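Local coordinates for protein aldo-keto Reductase, OXIDOREDUCTASE (Salmonella typhimurium, PDB 5T79) that probably acts as an NADPH-dependent oxidoreductase of the aldo-keto reductase family, of interest for reducing 3-hydroxybutanal to 1,3-butanediol, at residues 169-181 with 202-216. Residues are numbered along the deposited sequence; the frame is centred on the assembly and turned at random.
Sequences NYPADLARQAIDI and WVEDGLLALLQEKGV. With NDP (NADPH dihydro-nicotinamide-adenine-dinucleotide phosphate), chain E.
Ile179 meets Leu211 and Val216 where two neighbouring outer helices of the aldo-keto reductase TIM barrel, 172-185 and 207-214, run side by side, the axes of the short segments 172-181 and 207-214 being 15° apart, with strand 191-193 in the connection between them. The apolar seam illustrates how such helices pack over the barrel wall. CD1 of Ile179 lies 3.8 Å from Val216 CG2 and equally near Leu211 CD2, while its CG2 branch rests on the aliphatic base of Lys214. Toward the N-terminal ends, Ala175 CB touches both Leu207 CD1 and Leu210 CD2; His192 of strand 191-193 touches Ala175, Leu207 and Leu211 from the barrel side. Leu210 divides its methyls: CD2 presses on the backbone O of Ala172, whereas CD1 sits over one face of the Arg176 guanidinium in the conformer modelled here, 3.5 Å from CZ.

At the preceding loops, the Trp202 ring presents its edge to Tyr170 O, with CH2 3.4 Å away; the hydrogen bond of that carbonyl is with His192 NE2. One residue earlier, Asn169 ND2 donates a nearly straight bond to the carboxamide O7N of NADPH, so the loop leading into helix 172-185 reaches the nicotinamide carboxamide.

Charged side chains line the more solvent-facing side of the helix pair. Arg176 bends at chi3, and in this conformer its NH1 forms a long, tentative salt bridge of 3.5 Å with Glu213 OE1, the two planar groups turned 61° apart. Bent at chi2 (-69°), Lys214 forms a hydrogen-bonded salt bridge, NZ to the syn lone pair of Asp180 OD1 at 2.7 Å, and a water accepting from NZ donates to Asp180 OD2.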
loop_
_atom_site.group_PDB
_atom_site.type_symbol
_atom_site.label_atom_id
_atom_site.label_comp_id
_atom_site.label_asym_id
_atom_site.label_seq_id
_atom_site.Cartn_x
_atom_site.Cartn_y
_atom_site.Cartn_z
ATOM N N ASN A 169 -0.544 -2.309 9.973
ATOM C CA ASN A 169 0.063 -3.348 10.823
ATOM C C ASN A 169 -0.624 -3.528 12.181
ATOM O O ASN A 169 -0.015 -4.071 13.107
ATOM C CB ASN A 169 1.560 -3.047 11.044
ATOM C CG ASN A 169 2.329 -2.992 9.752
ATOM O OD1 ASN A 169 2.312 -3.936 8.962
ATOM N ND2 ASN A 169 2.958 -1.869 9.471
ATOM N N TYR A 170 -1.897 -3.125 12.296
ATOM C CA TYR A 170 -2.625 -3.301 13.544
ATOM C C TYR A 170 -3.269 -4.692 13.595
ATOM O O TYR A 170 -4.048 -5.016 12.698
ATOM C CB TYR A 170 -3.726 -2.224 13.670
ATOM C CG TYR A 170 -3.322 -0.953 14.390
ATOM C CD1 TYR A 170 -2.239 -0.187 13.952
ATOM C CD2 TYR A 170 -4.085 -0.458 15.441
ATOM C CE1 TYR A 170 -1.891 1.006 14.588
ATOM C CE2 TYR A 170 -3.748 0.733 16.086
ATOM C CZ TYR A 170 -2.653 1.461 15.657
ATOM O OH TYR A 170 -2.351 2.612 16.341
ATOM N N PRO A 171 -3.019 -5.512 14.641
ATOM C CA PRO A 171 -3.729 -6.806 14.748
ATOM C C PRO A 171 -5.224 -6.546 14.904
ATOM O O PRO A 171 -5.595 -5.422 15.260
ATOM C CB PRO A 171 -3.133 -7.446 16.017
ATOM C CG PRO A 171 -1.882 -6.671 16.299
ATOM C CD PRO A 171 -2.147 -5.282 15.810
ATOM N N ALA A 172 -6.076 -7.557 14.661
ATOM C CA ALA A 172 -7.537 -7.386 14.707
ATOM C C ALA A 172 -8.090 -6.746 16.012
ATOM O O ALA A 172 -8.986 -5.905 15.917
ATOM C CB ALA A 172 -8.230 -8.718 14.474
ATOM N N ASP A 173 -7.572 -7.156 17.187
ATOM C CA ASP A 173 -8.014 -6.669 18.495
ATOM C C ASP A 173 -7.725 -5.163 18.649
ATOM O O ASP A 173 -8.607 -4.403 19.066
ATOM C CB ASP A 173 -7.393 -7.503 19.651
ATOM C CG ASP A 173 -5.896 -7.370 19.955
ATOM O OD1 ASP A 173 -5.106 -7.063 19.016
ATOM O OD2 ASP A 173 -5.505 -7.623 21.123
ATOM N N LEU A 174 -6.523 -4.731 18.256
ATOM C CA LEU A 174 -6.139 -3.314 18.345
ATOM C C LEU A 174 -6.831 -2.508 17.249
ATOM O O LEU A 174 -7.236 -1.370 17.497
ATOM C CB LEU A 174 -4.634 -3.145 18.275
ATOM C CG LEU A 174 -4.134 -1.797 18.816
ATOM C CD1 LEU A 174 -4.257 -1.734 20.346
ATOM C CD2 LEU A 174 -2.696 -1.574 18.410
ATOM N N ALA A 175 -6.994 -3.103 16.040
ATOM C CA ALA A 175 -7.696 -2.430 14.940
ATOM C C ALA A 175 -9.144 -2.105 15.371
ATOM O O ALA A 175 -9.600 -0.987 15.128
ATOM C CB ALA A 175 -7.679 -3.297 13.681
ATOM N N ARG A 176 -9.840 -3.064 16.053
ATOM C CA ARG A 176 -11.198 -2.824 16.546
ATOM C C ARG A 176 -11.224 -1.593 17.470
ATOM O O ARG A 176 -12.047 -0.696 17.277
ATOM C CB ARG A 176 -11.746 -4.061 17.293
ATOM C CG ARG A 176 -13.201 -3.900 17.718
ATOM C CD ARG A 176 -13.735 -5.085 18.518
ATOM N NE ARG A 176 -13.722 -6.348 17.764
ATOM C CZ ARG A 176 -14.673 -6.744 16.921
ATOM N NH1 ARG A 176 -15.726 -5.970 16.684
ATOM N NH2 ARG A 176 -14.563 -7.902 16.287
ATOM N N GLN A 177 -10.319 -1.556 18.464
ATOM C CA GLN A 177 -10.247 -0.458 19.447
ATOM C C GLN A 177 -10.005 0.882 18.768
ATOM O O GLN A 177 -10.691 1.856 19.089
ATOM C CB GLN A 177 -9.128 -0.700 20.456
ATOM C CG GLN A 177 -9.294 -1.894 21.374
ATOM C CD GLN A 177 -8.010 -2.054 22.154
ATOM O OE1 GLN A 177 -7.465 -1.081 22.684
ATOM N NE2 GLN A 177 -7.438 -3.253 22.143
ATOM N N ALA A 178 -9.047 0.920 17.800
ATOM C CA ALA A 178 -8.682 2.128 17.053
ATOM C C ALA A 178 -9.858 2.635 16.210
ATOM O O ALA A 178 -10.160 3.835 16.221
ATOM C CB ALA A 178 -7.476 1.847 16.173
ATOM N N ILE A 179 -10.540 1.712 15.499
ATOM C CA ILE A 179 -11.695 2.056 14.653
ATOM C C ILE A 179 -12.822 2.646 15.528
ATOM O O ILE A 179 -13.418 3.671 15.172
ATOM C CB ILE A 179 -12.156 0.814 13.840
ATOM C CG1 ILE A 179 -11.118 0.517 12.723
ATOM C CG2 ILE A 179 -13.577 1.004 13.248
ATOM C CD1 ILE A 179 -11.237 -0.978 12.118
ATOM N N ASP A 180 -13.110 1.998 16.675
ATOM C CA ASP A 180 -14.184 2.482 17.554
ATOM C C ASP A 180 -13.860 3.869 18.155
ATOM O O ASP A 180 -14.762 4.696 18.274
ATOM C CB ASP A 180 -14.461 1.463 18.662
ATOM C CG ASP A 180 -15.142 0.177 18.178
ATOM O OD1 ASP A 180 -15.650 0.161 17.034
ATOM O OD2 ASP A 180 -15.192 -0.790 18.953
ATOM N N ILE A 181 -12.589 4.121 18.516
ATOM C CA ILE A 181 -12.153 5.415 19.068
ATOM C C ILE A 181 -12.326 6.509 18.003
ATOM O O ILE A 181 -12.895 7.557 18.305
ATOM C CB ILE A 181 -10.700 5.367 19.633
ATOM C CG1 ILE A 181 -10.653 4.546 20.955
ATOM C CG2 ILE A 181 -10.141 6.787 19.876
ATOM C CD1 ILE A 181 -9.230 4.082 21.356
ATOM N N TRP A 202 -2.204 -13.947 7.765
ATOM C CA TRP A 202 -2.720 -13.610 9.097
ATOM C C TRP A 202 -4.056 -12.834 9.075
ATOM O O TRP A 202 -4.866 -13.041 9.972
ATOM C CB TRP A 202 -1.681 -12.838 9.937
ATOM C CG TRP A 202 -1.508 -11.391 9.562
ATOM C CD1 TRP A 202 -0.625 -10.880 8.652
ATOM C CD2 TRP A 202 -2.184 -10.266 10.144
ATOM N NE1 TRP A 202 -0.731 -9.514 8.607
ATOM C CE2 TRP A 202 -1.691 -9.107 9.501
ATOM C CE3 TRP A 202 -3.195 -10.126 11.117
ATOM C CZ2 TRP A 202 -2.158 -7.823 9.810
ATOM C CZ3 TRP A 202 -3.680 -8.857 11.399
ATOM C CH2 TRP A 202 -3.159 -7.720 10.753
ATOM N N VAL A 203 -4.291 -11.965 8.073
ATOM C CA VAL A 203 -5.531 -11.144 8.004
ATOM C C VAL A 203 -6.771 -12.032 7.868
ATOM O O VAL A 203 -7.867 -11.564 8.161
ATOM C CB VAL A 203 -5.525 -10.077 6.882
ATOM C CG1 VAL A 203 -4.380 -9.104 7.050
ATOM C CG2 VAL A 203 -5.491 -10.712 5.489
ATOM N N GLU A 204 -6.603 -13.298 7.387
ATOM C CA GLU A 204 -7.727 -14.229 7.227
ATOM C C GLU A 204 -8.169 -14.821 8.565
ATOM O O GLU A 204 -9.168 -15.551 8.594
ATOM C CB GLU A 204 -7.382 -15.358 6.245
ATOM C CG GLU A 204 -7.027 -14.879 4.843
ATOM C CD GLU A 204 -6.682 -16.021 3.906
ATOM O OE1 GLU A 204 -6.730 -17.190 4.347
ATOM O OE2 GLU A 204 -6.288 -15.746 2.754
ATOM N N ASP A 205 -7.480 -14.474 9.680
ATOM C CA ASP A 205 -7.845 -14.978 11.009
ATOM C C ASP A 205 -8.787 -14.031 11.774
ATOM O O ASP A 205 -8.959 -14.196 12.980
ATOM C CB ASP A 205 -6.597 -15.261 11.871
ATOM C CG ASP A 205 -5.616 -16.279 11.299
ATOM O OD1 ASP A 205 -6.044 -17.133 10.495
ATOM O OD2 ASP A 205 -4.425 -16.226 11.671
ATOM N N GLY A 206 -9.415 -13.088 11.087
ATOM C CA GLY A 206 -10.337 -12.173 11.753
ATOM C C GLY A 206 -10.311 -10.739 11.279
ATOM O O GLY A 206 -11.348 -10.070 11.300
ATOM N N LEU A 207 -9.152 -10.236 10.851
ATOM C CA LEU A 207 -9.099 -8.828 10.441
ATOM C C LEU A 207 -10.007 -8.505 9.258
ATOM O O LEU A 207 -10.752 -7.525 9.338
ATOM C CB LEU A 207 -7.665 -8.380 10.117
ATOM C CG LEU A 207 -7.548 -6.889 9.808
ATOM C CD1 LEU A 207 -7.565 -6.054 11.089
ATOM C CD2 LEU A 207 -6.295 -6.589 8.988
ATOM N N LEU A 208 -9.979 -9.307 8.171
ATOM C CA LEU A 208 -10.802 -8.961 6.989
ATOM C C LEU A 208 -12.296 -8.951 7.331
ATOM O O LEU A 208 -13.012 -8.051 6.879
ATOM C CB LEU A 208 -10.516 -9.880 5.790
ATOM C CG LEU A 208 -9.088 -9.808 5.182
ATOM C CD1 LEU A 208 -9.005 -10.624 3.908
ATOM C CD2 LEU A 208 -8.634 -8.347 4.903
ATOM N N ALA A 209 -12.740 -9.886 8.187
ATOM C CA ALA A 209 -14.136 -9.964 8.648
ATOM C C ALA A 209 -14.468 -8.731 9.479
ATOM O O ALA A 209 -15.519 -8.116 9.279
ATOM C CB ALA A 209 -14.357 -11.240 9.464
ATOM N N LEU A 210 -13.545 -8.322 10.372
ATOM C CA LEU A 210 -13.743 -7.123 11.187
ATOM C C LEU A 210 -13.858 -5.854 10.303
ATOM O O LEU A 210 -14.726 -5.017 10.542
ATOM C CB LEU A 210 -12.571 -6.955 12.177
ATOM C CG LEU A 210 -12.424 -5.562 12.855
ATOM C CD1 LEU A 210 -13.486 -5.358 13.934
ATOM C CD2 LEU A 210 -11.034 -5.388 13.448
ATOM N N LEU A 211 -12.964 -5.699 9.318
ATOM C CA LEU A 211 -12.993 -4.492 8.481
ATOM C C LEU A 211 -14.292 -4.425 7.660
ATOM O O LEU A 211 -14.907 -3.354 7.564
ATOM C CB LEU A 211 -11.748 -4.423 7.585
ATOM C CG LEU A 211 -10.396 -4.408 8.311
ATOM C CD1 LEU A 211 -9.229 -4.421 7.301
ATOM C CD2 LEU A 211 -10.267 -3.223 9.273
ATOM N N GLN A 212 -14.740 -5.560 7.157
ATOM C CA GLN A 212 -15.978 -5.611 6.407
ATOM C C GLN A 212 -17.135 -5.192 7.313
ATOM O O GLN A 212 -17.998 -4.444 6.925
ATOM C CB GLN A 212 -16.204 -7.030 5.904
ATOM C CG GLN A 212 -17.624 -7.313 5.468
ATOM C CD GLN A 212 -17.947 -6.689 4.144
ATOM O OE1 GLN A 212 -17.065 -6.475 3.327
ATOM N NE2 GLN A 212 -19.223 -6.405 3.914
ATOM N N GLU A 213 -17.289 -5.792 8.712
ATOM C CA GLU A 213 -18.199 -5.334 9.740
ATOM C C GLU A 213 -18.264 -3.805 9.822
ATOM O O GLU A 213 -19.329 -3.233 9.958
ATOM C CB GLU A 213 -17.719 -5.886 11.071
ATOM C CG GLU A 213 -18.602 -5.558 12.251
ATOM C CD GLU A 213 -18.104 -6.172 13.543
ATOM O OE1 GLU A 213 -17.041 -6.833 13.557
ATOM O OE2 GLU A 213 -18.804 -5.974 14.552
ATOM N N LYS A 214 -16.984 -3.301 10.053
ATOM C CA LYS A 214 -16.858 -1.895 10.439
ATOM C C LYS A 214 -16.922 -0.877 9.294
ATOM O O LYS A 214 -16.938 0.323 9.529
ATOM C CB LYS A 214 -15.576 -1.681 11.245
ATOM C CG LYS A 214 -15.524 -2.413 12.569
ATOM C CD LYS A 214 -16.503 -1.842 13.582
ATOM C CE LYS A 214 -16.278 -2.439 14.963
ATOM N NZ LYS A 214 -17.160 -1.845 16.000
ATOM N N GLY A 215 -16.952 -1.376 8.069
ATOM C CA GLY A 215 -16.977 -0.541 6.878
ATOM C C GLY A 215 -15.662 0.150 6.616
ATOM O O GLY A 215 -15.642 1.286 6.133
ATOM N N VAL A 216 -14.546 -0.544 6.913
ATOM C CA VAL A 216 -13.186 -0.011 6.728
ATOM C C VAL A 216 -12.543 -0.747 5.543
ATOM O O VAL A 216 -12.660 -1.967 5.434
ATOM C CB VAL A 216 -12.340 -0.114 8.030
ATOM C CG1 VAL A 216 -10.898 0.369 7.810
ATOM C CG2 VAL A 216 -12.988 0.695 9.167
HETATM P PA NDP E . 5.872 -6.281 -3.746
HETATM O O1A NDP E . 4.855 -5.984 -4.807
HETATM O O2A NDP E . 5.738 -7.320 -2.727
HETATM O O5B NDP E . 7.325 -6.546 -4.385
HETATM C C5B NDP E . 7.867 -5.426 -5.114
HETATM C C4B NDP E . 9.227 -5.747 -5.670
HETATM O O4B NDP E . 9.192 -7.040 -6.315
HETATM C C3B NDP E . 9.706 -4.749 -6.722
HETATM O O3B NDP E . 10.500 -3.731 -6.117
HETATM C C2B NDP E . 10.481 -5.615 -7.706
HETATM O O2B NDP E . 11.858 -5.768 -7.296
HETATM C C1B NDP E . 9.774 -6.968 -7.602
HETATM N N9A NDP E . 8.725 -7.187 -8.592
HETATM C C8A NDP E . 7.482 -6.615 -8.640
HETATM N N7A NDP E . 6.747 -7.015 -9.651
HETATM C C5A NDP E . 7.570 -7.909 -10.320
HETATM C C6A NDP E . 7.408 -8.635 -11.518
HETATM N N6A NDP E . 6.264 -8.686 -12.210
HETATM N N1A NDP E . 8.459 -9.366 -11.953
HETATM C C2A NDP E . 9.570 -9.407 -11.210
HETATM N N3A NDP E . 9.829 -8.785 -10.056
HETATM C C4A NDP E . 8.789 -8.030 -9.673
HETATM O O3 NDP E . 5.847 -4.866 -3.028
HETATM P PN NDP E . 6.678 -4.455 -1.724
HETATM O O1N NDP E . 7.791 -3.709 -2.363
HETATM O O2N NDP E . 6.980 -5.628 -0.802
HETATM O O5D NDP E . 5.776 -3.505 -0.763
HETATM C C5D NDP E . 4.562 -2.962 -1.349
HETATM C C4D NDP E . 4.313 -1.552 -0.865
HETATM O O4D NDP E . 3.725 -1.608 0.449
HETATM C C3D NDP E . 5.527 -0.654 -0.718
HETATM O O3D NDP E . 5.895 -0.099 -1.971
HETATM C C2D NDP E . 5.074 0.349 0.354
HETATM O O2D NDP E . 4.409 1.533 -0.084
HETATM C C1D NDP E . 4.159 -0.512 1.229
HETATM N N1N NDP E . 4.837 -1.083 2.411
HETATM C C2N NDP E . 4.307 -0.744 3.656
HETATM C C3N NDP E . 4.824 -1.198 4.811
HETATM C C7N NDP E . 4.033 -1.026 6.080
HETATM O O7N NDP E . 4.596 -1.410 7.117
HETATM N N7N NDP E . 2.828 -0.455 6.090
HETATM C C4N NDP E . 6.153 -1.905 4.805
HETATM C C5N NDP E . 6.492 -2.441 3.455
HETATM C C6N NDP E . 5.896 -2.032 2.353
HETATM P P2B NDP E . 13.203 -5.651 -8.200
HETATM O O1X NDP E . 14.147 -4.565 -7.843
HETATM O O2X NDP E . 13.791 -7.043 -8.013
HETATM O O3X NDP E . 12.690 -5.567 -9.634
HETATM O O HOH W 1 -16.509 -3.174 18.829
#